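Local atomic coordinates of CurJ (Moorea producens 3L, PDB entry 5TZ6), a protein that carries a dehydratase domain that removes water from polyketide intermediates during curacin biosynthesis, including by vinylogous dehydration, held here as an inactive mutant. Residues I225-V229 with F275-I279; N237-F243 with E296-P302; I154-C158 with L259-T263; P50-S56 with L213-D219. The protein carries 1 engineered substitution. All coordinates share one frame; numbering follows the deposited sequence.

Interaction 1. Residues I225-V229 with F275-I279; sequences IIALV and FKADI
Ile225, Leu228 and Val229 gather round the ring of Phe275 in the C-terminal half of the double-hotdog fold. The three aliphatic residues lie in the chain that follows helix 215-223. Phe275 belongs to strand 274-282 of the sheet. The contact is buried and wholly apolar.

Contacts with the aromatic ring dominate. Leu228 meets the far end of the ring edge-on, with CD1 3.5 Å from Phe275 CZ, and the two side chains cross at about a right angle. Ile225 CD1 comes obliquely to within 3.6 Å of Phe275 CD1. On the same side of the ring plane but by the opposite rim, Val229 CG1 lies obliquely 3.6 Å from Phe275 CE2. The ring reaches this chain because CG of Phe275 is anti to its backbone N (chi1 -166°). An alanine here would remove the ring, and the three aliphatic side chains would probably lose their shared partner and gain freedom to turn. Phe240 also packs on Ile225 and Val229.

Contacts between aliphatic groups are looser. Ala277 and Ile279 point the same way as Phe275. The other branch of Ile225 serves them: CG2 lies 4.5 Å from Ala277 CB and 4.3 Å from Ile279 CD1.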
# COMPACT_ATOMS: atom_id res chain seq x y z
N ILE A 225 -22.68 -27.86 -8.75
CA ILE A 225 -23.35 -28.70 -7.76
C ILE A 225 -24.85 -28.54 -7.86
O ILE A 225 -25.60 -29.46 -7.50
CB ILE A 225 -22.89 -28.39 -6.32
CG1 ILE A 225 -23.71 -27.25 -5.73
CG2 ILE A 225 -21.39 -28.10 -6.26
CD1 ILE A 225 -24.14 -27.51 -4.30
N ILE A 226 -25.32 -27.40 -8.37
CA ILE A 226 -26.76 -27.20 -8.50
C ILE A 226 -27.37 -28.31 -9.33
O ILE A 226 -28.54 -28.66 -9.14
CB ILE A 226 -27.04 -25.82 -9.13
CG1 ILE A 226 -26.69 -24.69 -8.16
CG2 ILE A 226 -28.50 -25.73 -9.61
CD1 ILE A 226 -27.41 -24.79 -6.83
N ALA A 227 -26.60 -28.90 -10.24
CA ALA A 227 -27.12 -29.93 -11.13
C ALA A 227 -27.41 -31.24 -10.42
O ALA A 227 -28.07 -32.11 -11.01
CB ALA A 227 -26.14 -30.18 -12.29
N LEU A 228 -26.98 -31.41 -9.18
CA LEU A 228 -27.29 -32.60 -8.41
C LEU A 228 -28.47 -32.40 -7.46
O LEU A 228 -28.80 -33.32 -6.71
CB LEU A 228 -26.07 -33.05 -7.61
CG LEU A 228 -24.76 -33.15 -8.40
CD1 LEU A 228 -23.60 -33.39 -7.46
CD2 LEU A 228 -24.85 -34.25 -9.45
N VAL A 229 -29.10 -31.22 -7.47
CA VAL A 229 -30.18 -30.92 -6.53
C VAL A 229 -31.36 -30.28 -7.26
O VAL A 229 -32.18 -29.60 -6.64
CB VAL A 229 -29.67 -30.00 -5.40
CG1 VAL A 229 -28.50 -30.64 -4.69
CG2 VAL A 229 -29.29 -28.65 -5.96
N PHE A 275 -24.74 -29.80 1.62
CA PHE A 275 -24.35 -30.54 0.42
C PHE A 275 -22.83 -30.54 0.34
O PHE A 275 -22.20 -29.47 0.31
CB PHE A 275 -24.96 -29.93 -0.84
CG PHE A 275 -24.87 -30.83 -2.02
CD1 PHE A 275 -23.77 -30.78 -2.86
CD2 PHE A 275 -25.87 -31.75 -2.28
CE1 PHE A 275 -23.67 -31.62 -3.94
CE2 PHE A 275 -25.78 -32.60 -3.37
CZ PHE A 275 -24.68 -32.53 -4.20
N LYS A 276 -22.25 -31.74 0.28
CA LYS A 276 -20.81 -31.93 0.27
C LYS A 276 -20.36 -32.56 -1.04
O LYS A 276 -20.99 -33.50 -1.54
CB LYS A 276 -20.35 -32.79 1.46
CG LYS A 276 -20.77 -32.24 2.81
CD LYS A 276 -20.57 -33.27 3.92
CE LYS A 276 -20.79 -32.65 5.29
NZ LYS A 276 -20.47 -33.59 6.40
N ALA A 277 -19.27 -32.03 -1.59
CA ALA A 277 -18.86 -32.39 -2.94
C ALA A 277 -17.35 -32.23 -3.11
O ALA A 277 -16.70 -31.45 -2.42
CB ALA A 277 -19.57 -31.51 -3.97
N ASP A 278 -16.80 -33.00 -4.05
CA ASP A 278 -15.47 -32.80 -4.60
C ASP A 278 -15.61 -32.38 -6.05
O ASP A 278 -16.48 -32.87 -6.78
CB ASP A 278 -14.63 -34.08 -4.50
CG ASP A 278 -14.25 -34.43 -3.06
OD1 ASP A 278 -14.03 -33.50 -2.25
OD2 ASP A 278 -14.18 -35.63 -2.74
N ILE A 279 -14.73 -31.47 -6.48
CA ILE A 279 -14.79 -30.88 -7.81
C ILE A 279 -13.40 -30.93 -8.44
O ILE A 279 -12.39 -30.77 -7.76
CB ILE A 279 -15.31 -29.43 -7.76
CG1 ILE A 279 -16.62 -29.37 -6.94
CG2 ILE A 279 -15.49 -28.88 -9.16
CD1 ILE A 279 -17.06 -27.98 -6.58

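Interaction 2. Residues N237-F243 with E296-P302; sequences NETFVPF and EGRKANP. With 7OD ((2E,5R)-5-hydroxy-2-methylhept-2-enoic acid), chain C.
One wall of the ligand pocket is formed where Val241 pairs with Arg298 and Pro242 with Gly297. Val241 CG1 lies 3.6 Å from atom CAC of the bound hydroxy acid, and Pro242 CD 3.5 Å from its CAE. The wall is held by backbone bonds. Thr239 and Ala300 bond each other in both directions. So do Val241 and Arg298. Phe243 N donates to Glu296 O.

Strands 239-250 and 288-300 are antiparallel neighbours here in the sheet of a hotdog fold. Val241 and Ala300 share the face turned to Leu305, while Phe240 and Lys299 share the other. Lys299 bends at chi2 (-107°), which lays its chain over one face of the Phe240 ring, with CG 3.4 Å from Phe240 CE1.

At the far end the extended Arg298 runs across Phe243. Its guanidinium stacks flat on the ring, centres 3.8 Å apart and planes at 12°, a cation-pi contact. Arg298 CD sits almost straight above the ring centre. Glu296 fixes the rotation of the guanidinium: its OE1 lies in that plane, 2.7 Å from Arg298 NE in a salt bridge. Lys274 lies close by and would add positive charge. At the opposite end Asn301 caps the following helix through Lys303 N, and its ND2 lies 3.6 Å from Asn237 CB.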
# COMPACT_ATOMS: atom_id res chain seq x y z
N ASN A 237 -37.53 -20.60 -1.66
CA ASN A 237 -36.71 -19.41 -1.45
C ASN A 237 -35.24 -19.73 -1.24
O ASN A 237 -34.40 -18.83 -1.35
CB ASN A 237 -37.21 -18.61 -0.24
CG ASN A 237 -38.48 -17.84 -0.54
OD1 ASN A 237 -38.81 -17.62 -1.70
ND2 ASN A 237 -39.19 -17.42 0.50
N GLU A 238 -34.90 -20.99 -0.94
CA GLU A 238 -33.57 -21.37 -0.50
C GLU A 238 -32.82 -22.14 -1.58
O GLU A 238 -33.42 -22.88 -2.37
CB GLU A 238 -33.65 -22.26 0.74
CG GLU A 238 -34.08 -21.58 2.02
CD GLU A 238 -34.36 -22.58 3.13
OE1 GLU A 238 -34.44 -22.17 4.30
OE2 GLU A 238 -34.50 -23.79 2.82
N THR A 239 -31.50 -21.99 -1.58
CA THR A 239 -30.62 -22.83 -2.37
C THR A 239 -29.36 -23.09 -1.56
O THR A 239 -29.13 -22.46 -0.52
CB THR A 239 -30.28 -22.17 -3.72
OG1 THR A 239 -29.56 -23.10 -4.54
CG2 THR A 239 -29.45 -20.90 -3.51
N PHE A 240 -28.53 -24.02 -2.03
CA PHE A 240 -27.27 -24.31 -1.37
C PHE A 240 -26.26 -23.22 -1.73
O PHE A 240 -25.95 -23.02 -2.91
CB PHE A 240 -26.74 -25.69 -1.77
CG PHE A 240 -27.56 -26.83 -1.23
CD1 PHE A 240 -27.44 -27.24 0.09
CD2 PHE A 240 -28.47 -27.51 -2.04
CE1 PHE A 240 -28.19 -28.28 0.60
CE2 PHE A 240 -29.23 -28.56 -1.54
CZ PHE A 240 -29.09 -28.94 -0.22
N VAL A 241 -25.76 -22.51 -0.73
CA VAL A 241 -24.78 -21.45 -0.95
C VAL A 241 -23.41 -21.92 -0.47
O VAL A 241 -23.31 -22.61 0.55
CB VAL A 241 -25.21 -20.15 -0.25
CG1 VAL A 241 -24.24 -19.03 -0.59
CG2 VAL A 241 -26.62 -19.78 -0.68
N PRO A 242 -22.34 -21.61 -1.20
CA PRO A 242 -21.01 -22.05 -0.76
C PRO A 242 -20.71 -21.54 0.63
O PRO A 242 -20.84 -20.35 0.93
CB PRO A 242 -20.08 -21.43 -1.81
CG PRO A 242 -20.92 -21.35 -3.04
CD PRO A 242 -22.33 -21.05 -2.56
N PHE A 243 -20.28 -22.44 1.48
CA PHE A 243 -20.13 -22.12 2.89
C PHE A 243 -18.73 -22.42 3.43
O PHE A 243 -18.20 -21.62 4.20
CB PHE A 243 -21.18 -22.90 3.69
CG PHE A 243 -21.09 -22.69 5.18
CD1 PHE A 243 -20.29 -23.51 5.96
CD2 PHE A 243 -21.82 -21.69 5.79
CE1 PHE A 243 -20.21 -23.33 7.33
CE2 PHE A 243 -21.74 -21.50 7.17
CZ PHE A 243 -20.94 -22.32 7.94
N GLU A 296 -18.43 -27.60 0.83
CA GLU A 296 -19.70 -27.69 1.53
C GLU A 296 -20.50 -26.43 1.25
O GLU A 296 -20.04 -25.31 1.53
CB GLU A 296 -19.54 -27.87 3.04
CG GLU A 296 -20.89 -27.99 3.74
CD GLU A 296 -20.79 -28.21 5.24
OE1 GLU A 296 -21.09 -27.27 6.00
OE2 GLU A 296 -20.42 -29.33 5.66
N GLY A 297 -21.70 -26.62 0.69
CA GLY A 297 -22.69 -25.56 0.58
C GLY A 297 -23.81 -25.86 1.57
O GLY A 297 -24.03 -27.01 1.96
N ARG A 298 -24.50 -24.81 1.99
CA ARG A 298 -25.59 -24.96 2.95
C ARG A 298 -26.82 -24.23 2.45
O ARG A 298 -26.72 -23.13 1.89
CB ARG A 298 -25.21 -24.42 4.33
CG ARG A 298 -24.13 -25.22 5.00
CD ARG A 298 -24.05 -24.91 6.47
NE ARG A 298 -22.96 -25.63 7.11
CZ ARG A 298 -22.62 -25.47 8.39
NH1 ARG A 298 -23.29 -24.62 9.15
NH2 ARG A 298 -21.62 -26.17 8.89
N LYS A 299 -27.98 -24.85 2.66
CA LYS A 299 -29.25 -24.24 2.27
C LYS A 299 -29.38 -22.88 2.94
O LYS A 299 -29.09 -22.72 4.13
CB LYS A 299 -30.41 -25.14 2.69
CG LYS A 299 -30.66 -26.32 1.78
CD LYS A 299 -31.92 -26.12 0.95
CE LYS A 299 -32.42 -27.43 0.38
NZ LYS A 299 -33.66 -27.25 -0.43
N ALA A 300 -29.80 -21.89 2.16
CA ALA A 300 -29.97 -20.55 2.72
C ALA A 300 -30.79 -19.70 1.78
O ALA A 300 -30.87 -19.96 0.58
CB ALA A 300 -28.61 -19.89 2.99
N ASN A 301 -31.42 -18.68 2.35
CA ASN A 301 -32.10 -17.67 1.57
C ASN A 301 -31.10 -16.56 1.26
O ASN A 301 -30.63 -15.89 2.19
CB ASN A 301 -33.29 -17.11 2.33
CG ASN A 301 -34.12 -16.15 1.50
OD1 ASN A 301 -33.59 -15.37 0.71
ND2 ASN A 301 -35.44 -16.20 1.69
N PRO A 302 -30.75 -16.33 -0.00
CA PRO A 302 -29.71 -15.33 -0.29
C PRO A 302 -30.04 -13.96 0.26
O PRO A 302 -29.11 -13.18 0.57
CB PRO A 302 -29.64 -15.32 -1.82
CG PRO A 302 -30.12 -16.69 -2.22
CD PRO A 302 -31.22 -17.01 -1.22
OAB 7OD C . -25.73 -15.77 -2.76
CAA 7OD C . -24.54 -15.62 -2.41
OAI 7OD C . -24.25 -14.77 -1.54
CAC 7OD C . -23.45 -16.49 -3.05
CAK 7OD C . -21.99 -16.30 -2.61
CAD 7OD C . -23.80 -17.53 -4.12
CAE 7OD C . -22.67 -18.37 -4.72
CAF 7OD C . -23.10 -19.51 -5.68
OAH 7OD C . -22.82 -19.12 -7.03
CAG 7OD C . -24.58 -19.90 -5.58
CAJ 7OD C . -24.77 -21.25 -6.27

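Interaction 3. Residues I154-C158 with L259-T263; sequences IQARC and LWCYT
Helix 151-157 covers strand 258-267 of a hotdog sheet, on the face that carries Trp260 and Tyr262. Residues Leu259 and Cys261 turn to the other face, where helix 215-223 packs. The sheet is thus lined by a helix on each side at this point.

Tyr262 carries the contact. Its CG is anti to the backbone N (chi1 175°), which extends the ring out from the strand and under the last turn of the helix. Ile154 lies over one face of the ring. Its CD1 makes a CH-pi contact, 4.0 Å from the centroid of the Tyr262 ring, while its CG2 branch touches Tyr262 CD1 at 3.7 Å. Cys158, just past the helix, comes at the ring edge instead. This is a sulfur-aromatic contact, with SG 4.2 Å from Tyr262 CE1.

Arg157 reaches the phenol end of the ring. Its guanidinium is nearly parallel to the ring, planes at 10°, and is set over the hydroxyl. Arg157 NH1 is 3.2 Å from Tyr262 OH, but the angle is poor for a hydrogen bond. The hydroxyl is instead hydrogen-bonded to Glu194, which also makes a long, weak ion pair with Arg157. With an alanine in place of Tyr262, Ile154 and Cys158 would probably face a gap and Glu194 would lose its phenol partner.

Trp260 marks the edge of the contact. The extended Gln155 crosses it at about a right angle, and Gln155 OE1 stands over one face of the indole, 3.9 Å from Trp260 CH2.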
# COMPACT_ATOMS: atom_id res chain seq x y z
N ILE A 154 -15.04 -40.85 -17.58
CA ILE A 154 -16.08 -40.07 -16.91
C ILE A 154 -17.26 -39.84 -17.83
O ILE A 154 -18.42 -39.86 -17.39
CB ILE A 154 -15.49 -38.75 -16.39
CG1 ILE A 154 -14.57 -39.01 -15.19
CG2 ILE A 154 -16.60 -37.78 -16.02
CD1 ILE A 154 -13.72 -37.81 -14.79
N GLN A 155 -17.01 -39.60 -19.11
CA GLN A 155 -18.10 -39.44 -20.06
C GLN A 155 -18.96 -40.69 -20.17
O GLN A 155 -20.07 -40.61 -20.72
CB GLN A 155 -17.56 -39.04 -21.43
CG GLN A 155 -17.28 -37.55 -21.56
CD GLN A 155 -16.42 -37.21 -22.75
OE1 GLN A 155 -15.86 -36.11 -22.82
NE2 GLN A 155 -16.30 -38.14 -23.68
N ALA A 156 -18.49 -41.82 -19.66
CA ALA A 156 -19.27 -43.06 -19.64
C ALA A 156 -20.20 -43.14 -18.45
O ALA A 156 -21.34 -43.60 -18.58
CB ALA A 156 -18.33 -44.27 -19.65
N ARG A 157 -19.74 -42.71 -17.27
CA ARG A 157 -20.60 -42.69 -16.09
C ARG A 157 -21.63 -41.57 -16.13
O ARG A 157 -22.69 -41.69 -15.50
CB ARG A 157 -19.75 -42.56 -14.82
CG ARG A 157 -18.89 -43.78 -14.53
CD ARG A 157 -18.17 -43.65 -13.20
NE ARG A 157 -17.30 -42.48 -13.18
CZ ARG A 157 -16.23 -42.37 -12.40
NH1 ARG A 157 -15.48 -41.28 -12.44
NH2 ARG A 157 -15.90 -43.36 -11.58
N CYS A 158 -21.37 -40.50 -16.87
CA CYS A 158 -22.26 -39.35 -16.94
C CYS A 158 -22.78 -39.27 -18.36
O CYS A 158 -22.11 -38.75 -19.25
CB CYS A 158 -21.53 -38.07 -16.55
SG CYS A 158 -20.58 -38.17 -15.01
N LEU A 259 -13.22 -25.95 -21.10
CA LEU A 259 -12.75 -26.72 -19.95
C LEU A 259 -13.82 -27.73 -19.55
O LEU A 259 -14.99 -27.60 -19.93
CB LEU A 259 -12.44 -25.82 -18.75
CG LEU A 259 -11.48 -24.66 -18.98
CD1 LEU A 259 -11.26 -23.93 -17.66
CD2 LEU A 259 -10.15 -25.13 -19.57
N TRP A 260 -13.41 -28.73 -18.77
CA TRP A 260 -14.33 -29.73 -18.25
C TRP A 260 -14.35 -29.65 -16.73
O TRP A 260 -13.30 -29.46 -16.11
CB TRP A 260 -13.94 -31.14 -18.69
CG TRP A 260 -14.06 -31.38 -20.17
CD1 TRP A 260 -13.05 -31.34 -21.09
CD2 TRP A 260 -15.25 -31.71 -20.90
NE1 TRP A 260 -13.53 -31.62 -22.34
CE2 TRP A 260 -14.88 -31.86 -22.25
CE3 TRP A 260 -16.58 -31.91 -20.54
CZ2 TRP A 260 -15.80 -32.18 -23.24
CZ3 TRP A 260 -17.50 -32.23 -21.52
CH2 TRP A 260 -17.10 -32.36 -22.86
N CYS A 261 -15.53 -29.81 -16.14
CA CYS A 261 -15.70 -29.74 -14.70
C CYS A 261 -16.45 -30.97 -14.22
O CYS A 261 -17.63 -31.14 -14.53
CB CYS A 261 -16.44 -28.47 -14.29
SG CYS A 261 -16.73 -28.39 -12.52
N TYR A 262 -15.78 -31.81 -13.44
CA TYR A 262 -16.37 -33.03 -12.89
C TYR A 262 -16.64 -32.83 -11.41
O TYR A 262 -15.76 -32.40 -10.67
CB TYR A 262 -15.44 -34.22 -13.12
CG TYR A 262 -15.91 -35.51 -12.49
CD1 TYR A 262 -17.13 -36.07 -12.83
CD2 TYR A 262 -15.10 -36.19 -11.58
CE1 TYR A 262 -17.56 -37.26 -12.26
CE2 TYR A 262 -15.52 -37.39 -11.01
CZ TYR A 262 -16.74 -37.91 -11.35
OH TYR A 262 -17.16 -39.10 -10.79
N THR A 263 -17.85 -33.14 -10.98
CA THR A 263 -18.28 -32.92 -9.61
C THR A 263 -18.96 -34.18 -9.11
O THR A 263 -19.67 -34.85 -9.86
CB THR A 263 -19.25 -31.74 -9.48
OG1 THR A 263 -18.61 -30.53 -9.90
CG2 THR A 263 -19.72 -31.59 -8.04

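Interaction 4. Residues P50-S56 with L213-D219; sequences PGASHIS and LHPTLVD. With 7OD ((2E,5R)-5-hydroxy-2-methylhept-2-enoic acid), chain C.
Ala52 and Val218 each point toward the other's helix where two helices come together near the centre of the chain. Ala52 CB is tight against Val218 CG1, at 3.3 Å. The segments 51-56 and 215-219 of the two helices run at 127°, with axes 7.8 Å apart at their closest. The small side chain of Ala52 permits this close approach. Its CB also lies 3.4 Å from the backbone N of Asp219.

Ser53, next to Ala52, and Ser56, one turn on from Ala52, meet the ring of Pro215. Pro215 CB rests against Ser53 CA at 3.8 Å. The hydroxyl of Ser56 is anti to its backbone N (chi1 169°). This turns it to the chain just before the second helix, where OG donates to Leu213 O at 2.7 Å. That buried carbonyl is approached from only slightly outside its plane. His214 caps the same helix: its ND1 accepts from Thr216 N, which lies in the plane of the imidazole.

At the other end Pro50 and Asp219 cross at about a right angle. Pro50 CB lies 3.5 Å from Asp219 OD1. The same oxygen accepts a hydrogen bond from the ligand hydroxyl OAH, at 3.0 Å. Asp219 OD2 is bonded to Gln223, a second-shell partner that probably steadies the carboxylate. Pro50 CA touches the ligand methyl CAK at 3.7 Å. Phe41, the engineered residue, packs on both Pro50 and Asp219. Asp219 and Gln223 fit the DxxxQ signature of polyketide dehydratases, whose active site lies between the two hotdog halves.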
# COMPACT_ATOMS: atom_id res chain seq x y z
N PRO A 50 -19.40 -12.94 -5.02
CA PRO A 50 -19.44 -14.28 -4.44
C PRO A 50 -18.09 -14.71 -3.88
O PRO A 50 -17.04 -14.15 -4.21
CB PRO A 50 -19.86 -15.16 -5.62
CG PRO A 50 -19.33 -14.43 -6.82
CD PRO A 50 -19.48 -12.97 -6.50
N GLY A 51 -18.14 -15.72 -3.01
CA GLY A 51 -16.91 -16.24 -2.41
C GLY A 51 -15.88 -16.65 -3.45
O GLY A 51 -14.68 -16.35 -3.31
N ALA A 52 -16.32 -17.35 -4.49
CA ALA A 52 -15.45 -17.74 -5.60
C ALA A 52 -14.55 -16.59 -6.02
O ALA A 52 -13.36 -16.78 -6.30
CB ALA A 52 -16.29 -18.22 -6.79
N SER A 53 -15.11 -15.38 -6.03
CA SER A 53 -14.31 -14.22 -6.39
C SER A 53 -13.15 -14.04 -5.43
O SER A 53 -12.01 -13.82 -5.85
CB SER A 53 -15.18 -12.97 -6.41
OG SER A 53 -14.38 -11.81 -6.56
N HIS A 54 -13.43 -14.13 -4.12
CA HIS A 54 -12.35 -14.03 -3.13
C HIS A 54 -11.31 -15.12 -3.32
O HIS A 54 -10.12 -14.89 -3.06
CB HIS A 54 -12.94 -14.06 -1.72
CG HIS A 54 -13.97 -13.00 -1.49
ND1 HIS A 54 -15.30 -13.29 -1.29
CD2 HIS A 54 -13.87 -11.65 -1.48
CE1 HIS A 54 -15.98 -12.16 -1.14
NE2 HIS A 54 -15.13 -11.15 -1.25
N ILE A 55 -11.73 -16.30 -3.78
CA ILE A 55 -10.76 -17.35 -4.10
C ILE A 55 -9.84 -16.90 -5.23
O ILE A 55 -8.61 -17.00 -5.15
CB ILE A 55 -11.48 -18.67 -4.44
CG1 ILE A 55 -12.29 -19.14 -3.23
CG2 ILE A 55 -10.50 -19.71 -4.96
CD1 ILE A 55 -12.64 -20.60 -3.25
N SER A 56 -10.43 -16.38 -6.31
CA SER A 56 -9.62 -15.86 -7.41
C SER A 56 -8.68 -14.75 -6.93
O SER A 56 -7.51 -14.68 -7.36
CB SER A 56 -10.55 -15.39 -8.53
OG SER A 56 -9.86 -14.65 -9.52
N LEU A 213 -7.30 -17.85 -12.23
CA LEU A 213 -8.63 -18.37 -12.50
C LEU A 213 -9.62 -17.23 -12.36
O LEU A 213 -9.76 -16.66 -11.28
CB LEU A 213 -9.01 -19.51 -11.55
CG LEU A 213 -8.35 -20.87 -11.73
CD1 LEU A 213 -8.99 -21.88 -10.79
CD2 LEU A 213 -8.47 -21.34 -13.18
N HIS A 214 -10.30 -16.91 -13.46
CA HIS A 214 -11.25 -15.81 -13.44
C HIS A 214 -12.31 -16.05 -12.37
O HIS A 214 -12.76 -17.19 -12.18
CB HIS A 214 -11.91 -15.66 -14.81
CG HIS A 214 -12.53 -14.31 -15.04
ND1 HIS A 214 -13.77 -13.98 -14.56
CD2 HIS A 214 -12.07 -13.22 -15.71
CE1 HIS A 214 -14.06 -12.73 -14.92
NE2 HIS A 214 -13.04 -12.26 -15.62
N PRO A 215 -12.70 -15.03 -11.62
CA PRO A 215 -13.76 -15.23 -10.62
C PRO A 215 -14.96 -15.98 -11.17
O PRO A 215 -15.47 -16.89 -10.50
CB PRO A 215 -14.11 -13.81 -10.18
CG PRO A 215 -12.91 -12.98 -10.50
CD PRO A 215 -12.21 -13.64 -11.66
N THR A 216 -15.40 -15.65 -12.39
CA THR A 216 -16.59 -16.27 -12.95
C THR A 216 -16.38 -17.75 -13.25
O THR A 216 -17.33 -18.53 -13.22
CB THR A 216 -17.05 -15.54 -14.22
OG1 THR A 216 -16.01 -15.57 -15.21
CG2 THR A 216 -17.41 -14.10 -13.90
N LEU A 217 -15.14 -18.15 -13.55
CA LEU A 217 -14.87 -19.57 -13.76
C LEU A 217 -14.97 -20.36 -12.46
O LEU A 217 -15.60 -21.43 -12.41
CB LEU A 217 -13.49 -19.74 -14.40
CG LEU A 217 -13.00 -21.18 -14.59
CD1 LEU A 217 -14.00 -21.98 -15.41
CD2 LEU A 217 -11.63 -21.17 -15.25
N VAL A 218 -14.39 -19.82 -11.38
CA VAL A 218 -14.51 -20.44 -10.07
C VAL A 218 -15.98 -20.56 -9.67
O VAL A 218 -16.44 -21.62 -9.22
CB VAL A 218 -13.70 -19.64 -9.03
CG1 VAL A 218 -13.87 -20.23 -7.63
CG2 VAL A 218 -12.23 -19.61 -9.43
N ASP A 219 -16.74 -19.48 -9.89
CA ASP A 219 -18.15 -19.54 -9.54
C ASP A 219 -18.86 -20.61 -10.35
O ASP A 219 -19.65 -21.38 -9.80
CB ASP A 219 -18.82 -18.19 -9.75
CG ASP A 219 -20.15 -18.10 -9.05
OD1 ASP A 219 -20.15 -17.93 -7.81
OD2 ASP A 219 -21.20 -18.22 -9.72
OAB 7OD C . -25.73 -15.77 -2.76
CAA 7OD C . -24.54 -15.62 -2.41
OAI 7OD C . -24.25 -14.77 -1.54
CAC 7OD C . -23.45 -16.49 -3.05
CAK 7OD C . -21.99 -16.30 -2.61
CAD 7OD C . -23.80 -17.53 -4.12
CAE 7OD C . -22.67 -18.37 -4.72
CAF 7OD C . -23.10 -19.51 -5.68
OAH 7OD C . -22.82 -19.12 -7.03
CAG 7OD C . -24.58 -19.90 -5.58
CAJ 7OD C . -24.77 -21.25 -6.27

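Interactions 1, 2 and 3 belong to the C-terminal hotdog half and meet in one sheet. Strand 274-282 of interaction 1 lies between strand 288-300 of interaction 2 and strand 258-267 of interaction 3. Centres of interactions 1 and 2 are about 12 Å apart, those of 1 and 3 about 13 Å, and those of 2 and 3 about 24 Å. Phe275 of interaction 1 packs on Phe240 of interaction 2. Interaction 4 joins the two halves and closes along the chain before interactions 1 and 2 open. It touches interaction 3 through Leu217 and Leu259. Interactions 2 and 4, centres about 17 Å apart, both touch the ligand and so line one pocket.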